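Local atomic coordinates of evasin-3 (Rhipicephalus sanguineus, PDB entry 6I31), a protein that binds and neutralises host CXC chemokines such as CXCL8, disrupting CXCL8 homodimer formation and inhibiting the interaction of CXCL8 with the receptor CXCR2. Residues Glu32-Cys37 / Gly48-Ile53; Lys24-Gly29 / Cys37-Leu42. All coordinates share one frame; numbering follows the deposited sequence.

Contact 1. Residues Glu32-Cys37 / Gly48-Ile53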
# COMPACT_ATOMS: atom_id res chain seq x y z
N GLU A 32 -5.83 -3.03 -12.60
CA GLU A 32 -6.89 -2.84 -11.61
C GLU A 32 -6.53 -2.03 -10.36
O GLU A 32 -7.45 -1.57 -9.68
CB GLU A 32 -7.42 -4.19 -11.17
CG GLU A 32 -8.84 -4.48 -11.61
CD GLU A 32 -9.37 -5.65 -10.84
OE1 GLU A 32 -8.95 -6.80 -11.13
OE2 GLU A 32 -10.16 -5.43 -9.89
N CYS A 33 -5.26 -1.86 -10.04
CA CYS A 33 -4.95 -1.11 -8.83
C CYS A 33 -4.94 0.39 -9.04
O CYS A 33 -4.52 0.83 -10.11
CB CYS A 33 -3.65 -1.60 -8.19
SG CYS A 33 -3.81 -3.24 -7.44
N PRO A 34 -5.33 1.19 -8.02
CA PRO A 34 -5.22 2.65 -8.16
C PRO A 34 -3.76 3.05 -8.37
O PRO A 34 -2.86 2.33 -7.97
CB PRO A 34 -5.74 3.18 -6.82
CG PRO A 34 -6.56 2.07 -6.25
CD PRO A 34 -5.83 0.83 -6.68
N GLU A 35 -3.54 4.20 -8.99
CA GLU A 35 -2.19 4.70 -9.30
C GLU A 35 -1.42 4.87 -7.99
O GLU A 35 -2.00 5.32 -7.02
CB GLU A 35 -2.34 6.05 -10.05
CG GLU A 35 -3.17 5.93 -11.34
CD GLU A 35 -4.69 6.10 -11.28
OE1 GLU A 35 -5.30 5.97 -10.19
OE2 GLU A 35 -5.28 6.37 -12.36
N GLY A 36 -0.16 4.46 -7.93
CA GLY A 36 0.58 4.56 -6.66
C GLY A 36 0.46 3.33 -5.78
O GLY A 36 1.08 3.26 -4.70
N CYS A 37 -0.36 2.36 -6.23
CA CYS A 37 -0.56 1.06 -5.59
C CYS A 37 -0.05 -0.03 -6.50
O CYS A 37 0.06 0.17 -7.71
CB CYS A 37 -2.02 0.82 -5.25
SG CYS A 37 -2.73 2.13 -4.23
N GLY A 48 -5.12 -11.27 -6.08
CA GLY A 48 -4.45 -10.72 -4.91
C GLY A 48 -5.13 -9.46 -4.41
O GLY A 48 -6.35 -9.30 -4.52
N HIS A 49 -4.34 -8.57 -3.80
CA HIS A 49 -4.86 -7.33 -3.23
C HIS A 49 -3.96 -6.18 -3.59
O HIS A 49 -2.77 -6.37 -3.85
CB HIS A 49 -4.96 -7.45 -1.71
CG HIS A 49 -5.93 -8.48 -1.29
ND1 HIS A 49 -5.55 -9.79 -1.12
CD2 HIS A 49 -7.27 -8.39 -1.12
CE1 HIS A 49 -6.64 -10.45 -0.81
NE2 HIS A 49 -7.69 -9.64 -0.78
N CYS A 50 -4.53 -4.98 -3.60
CA CYS A 50 -3.80 -3.75 -3.86
C CYS A 50 -3.12 -3.27 -2.60
O CYS A 50 -3.74 -3.22 -1.53
CB CYS A 50 -4.71 -2.68 -4.44
SG CYS A 50 -5.53 -3.19 -5.98
N TYR A 51 -1.83 -2.91 -2.73
CA TYR A 51 -1.05 -2.39 -1.61
C TYR A 51 -0.34 -1.13 -2.04
O TYR A 51 -0.22 -0.89 -3.24
CB TYR A 51 -0.00 -3.40 -1.15
CG TYR A 51 -0.58 -4.73 -0.75
CD1 TYR A 51 -1.28 -4.88 0.46
CD2 TYR A 51 -0.47 -5.84 -1.58
CE1 TYR A 51 -1.85 -6.11 0.82
CE2 TYR A 51 -1.03 -7.07 -1.21
CZ TYR A 51 -1.73 -7.20 -0.03
OH TYR A 51 -2.28 -8.41 0.32
N LYS A 52 0.26 -0.43 -1.09
CA LYS A 52 1.06 0.79 -1.37
C LYS A 52 2.12 0.94 -0.31
O LYS A 52 2.03 0.35 0.77
CB LYS A 52 0.18 2.06 -1.49
CG LYS A 52 -0.54 2.39 -0.18
CD LYS A 52 -1.47 3.63 -0.31
CE LYS A 52 -2.33 3.71 0.94
NZ LYS A 52 -3.38 4.77 0.82
N ILE A 53 3.16 1.70 -0.64
CA ILE A 53 4.28 1.94 0.23
C ILE A 53 4.14 3.31 0.84
O ILE A 53 3.96 4.30 0.13
CB ILE A 53 5.60 1.81 -0.53
CG1 ILE A 53 5.67 0.42 -1.27
CG2 ILE A 53 6.77 2.02 0.42
CD1 ILE A 53 6.92 0.27 -2.10

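Contact 2. Residues Lys24-Gly29 / Cys37-Leu42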
# COMPACT_ATOMS: atom_id res chain seq x y z
N LYS A 24 -8.40 -2.87 -2.00
CA LYS A 24 -9.05 -3.28 -3.24
C LYS A 24 -8.52 -4.64 -3.72
O LYS A 24 -7.33 -4.88 -3.64
CB LYS A 24 -8.83 -2.20 -4.32
CG LYS A 24 -9.60 -2.43 -5.61
CD LYS A 24 -9.52 -1.22 -6.54
CE LYS A 24 -10.09 -1.50 -7.92
NZ LYS A 24 -11.41 -2.17 -7.89
N ASN A 25 -9.41 -5.52 -4.24
CA ASN A 25 -8.99 -6.80 -4.81
C ASN A 25 -8.47 -6.50 -6.22
O ASN A 25 -8.90 -5.53 -6.85
CB ASN A 25 -10.17 -7.81 -4.95
CG ASN A 25 -10.94 -8.11 -3.69
OD1 ASN A 25 -12.05 -8.64 -3.73
ND2 ASN A 25 -10.39 -7.76 -2.56
N CYS A 26 -7.56 -7.33 -6.72
CA CYS A 26 -7.02 -7.15 -8.05
C CYS A 26 -6.63 -8.49 -8.63
O CYS A 26 -6.46 -9.48 -7.90
CB CYS A 26 -5.81 -6.22 -7.96
SG CYS A 26 -4.57 -6.81 -6.78
N THR A 27 -6.52 -8.55 -9.95
CA THR A 27 -6.07 -9.75 -10.65
C THR A 27 -4.91 -9.31 -11.51
O THR A 27 -4.95 -8.21 -12.05
CB THR A 27 -7.19 -10.36 -11.50
OG1 THR A 27 -7.51 -9.44 -12.54
CG2 THR A 27 -8.43 -10.68 -10.69
N SER A 28 -3.90 -10.17 -11.65
CA SER A 28 -2.72 -9.93 -12.47
C SER A 28 -3.12 -9.72 -13.93
O SER A 28 -4.07 -10.35 -14.42
CB SER A 28 -1.78 -11.13 -12.38
OG SER A 28 -2.49 -12.30 -12.73
N GLY A 29 -2.36 -8.87 -14.62
CA GLY A 29 -2.57 -8.61 -16.04
C GLY A 29 -3.52 -7.47 -16.34
O GLY A 29 -3.34 -6.76 -17.33
N CYS A 37 -0.36 2.36 -6.23
CA CYS A 37 -0.56 1.06 -5.59
C CYS A 37 -0.05 -0.03 -6.50
O CYS A 37 0.06 0.17 -7.71
CB CYS A 37 -2.02 0.82 -5.25
SG CYS A 37 -2.73 2.13 -4.23
N PHE A 38 0.16 -1.22 -5.94
CA PHE A 38 0.56 -2.36 -6.72
C PHE A 38 -0.34 -3.55 -6.41
O PHE A 38 -0.81 -3.69 -5.29
CB PHE A 38 2.04 -2.72 -6.48
CG PHE A 38 2.45 -3.17 -5.09
CD1 PHE A 38 2.82 -2.23 -4.12
CD2 PHE A 38 2.46 -4.51 -4.74
CE1 PHE A 38 3.25 -2.64 -2.85
CE2 PHE A 38 2.89 -4.92 -3.47
CZ PHE A 38 3.32 -3.99 -2.56
N CYS A 39 -0.51 -4.43 -7.39
CA CYS A 39 -1.23 -5.66 -7.15
C CYS A 39 -0.26 -6.70 -6.58
O CYS A 39 0.65 -7.13 -7.29
CB CYS A 39 -1.89 -6.17 -8.42
SG CYS A 39 -2.90 -7.64 -8.14
N GLY A 40 -0.42 -7.05 -5.30
CA GLY A 40 0.43 -8.00 -4.60
C GLY A 40 -0.17 -9.39 -4.68
O GLY A 40 -1.29 -9.62 -4.21
N LEU A 41 0.59 -10.32 -5.27
CA LEU A 41 0.11 -11.69 -5.48
C LEU A 41 1.07 -12.63 -4.80
O LEU A 41 2.27 -12.36 -4.76
CB LEU A 41 0.12 -12.01 -6.98
CG LEU A 41 -0.70 -11.08 -7.89
CD1 LEU A 41 -0.28 -11.27 -9.31
CD2 LEU A 41 -2.16 -11.41 -7.81
N LEU A 42 0.54 -13.72 -4.32
CA LEU A 42 1.33 -14.78 -3.69
C LEU A 42 1.64 -15.84 -4.75
O LEU A 42 0.73 -16.46 -5.32
CB LEU A 42 0.53 -15.35 -2.50
CG LEU A 42 1.12 -16.56 -1.75
CD1 LEU A 42 2.60 -16.35 -1.30
CD2 LEU A 42 0.27 -16.88 -0.55

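Contact 1. Residues Glu32-Cys37 / Gly48-Ile53
C33 and C50 meet as two bumps bonded end to end: their sulfurs lie 2.3 Å apart, SG to SG, in a disulfide whose chi3 of -90° sets the two CB–S bonds at right angles when seen down the S–S bond. Both side chains start toward the opposite segment, and each carries its sulfur next to its own backbone N and opposite its carbonyl carbon (chi1 -71° for C33, -58° for C50), which aims each sulfur at its partner. The near-right-angle chi3 holds C33 CB and C50 CB 4.0 Å apart. P34 touches the bridge with the CD edge of its ring, C50 SG lying 4.1 Å from P34 CD.

Further along, the fit depends on backbone. The backbone O of Y51 presses against C37, reaching CA at 3.1 Å and CB at 3.2 Å. That same oxygen accepts the N-H of F38, just beyond the loop, which helps to explain why it lies so near C37. Beside it K52 CB is a second bump, resting over the gap between G36 O (3.5 Å) and C37 SG (4.0 Å). The rest of the lysine chain is extended and runs off from the loop, so the contact uses its root and not its amine.

A type II turn from P34 to C37, closed by C37 N donating to P34 O, brings G36 O and C37 round to face the strand. G36 takes the third position of the turn, with the positive phi that glycine readily adopts. No hydrogen bond joins the two segments; the covalent bridge and close packing do. C37 is itself disulfide-bonded to C22. With C33 and C50 as the third and sixth cysteines in sequence, this is the III–VI bridge of a knottin, the inhibitor cystine knot.

Contact 2. Residues Lys24-Gly29 / Cys37-Leu42
C26 and C39 face each other from two strands that run nearly at right angles, their segment axes 79° apart and 7.2 Å away at closest approach. Each CB is directed at the other strand, and the sulfurs join as a disulfide, SG to SG 2.3 Å, with chi3 at 88°. The two halves are built differently. C39 sends its sulfur out trans to the backbone N (chi1 -176°), whereas C26 tucks its own between the N and the carbonyl carbon, so the two halves of the disulfide are not related by symmetry.

Counted along the chain these are the second and fifth cysteines. Their bridge is the II–V link of the knottin, which forms the ring of the cystine knot together with the C22–C37 disulfide and the intervening backbone. C33 touches both C26 and C39, placing a half of the third disulfide right beside this one.

Next to the bridge, L41 also starts toward the opposite segment and lays its CD1 branch on S28 CB at 3.4 Å, tighter than usual for two carbons. S28 offers its methylene here while its OG makes a weak hydrogen bond to K46 O. T27 turns the other way, with OG1 bonded to Q30 NE2, and its backbone N comes within 4.1 Å of C39 SG.

From the N terminus, strand 17-22 supplies C22 and strand 24-27 supplies C26; the chain then loops through C33 to C37 before entering strand 38-40. Contact 2 closes the first loop there, from C26 to C39. Contact 1 starts within that loop, at C33, and closes a second one only after the next turn, at C50 on strand 47-55. The two loops thus cross, and the contacts share C37, the partner of C22. Strand 47-55 pairs antiparallel with 17-22, 24-27 and 38-40; C50 N probably bonds to K24 O at 2.8 Å. Contact 2 joins strands 24-27 and 38-40; contact 1 ties the loop before strand 38-40 to strand 47-55.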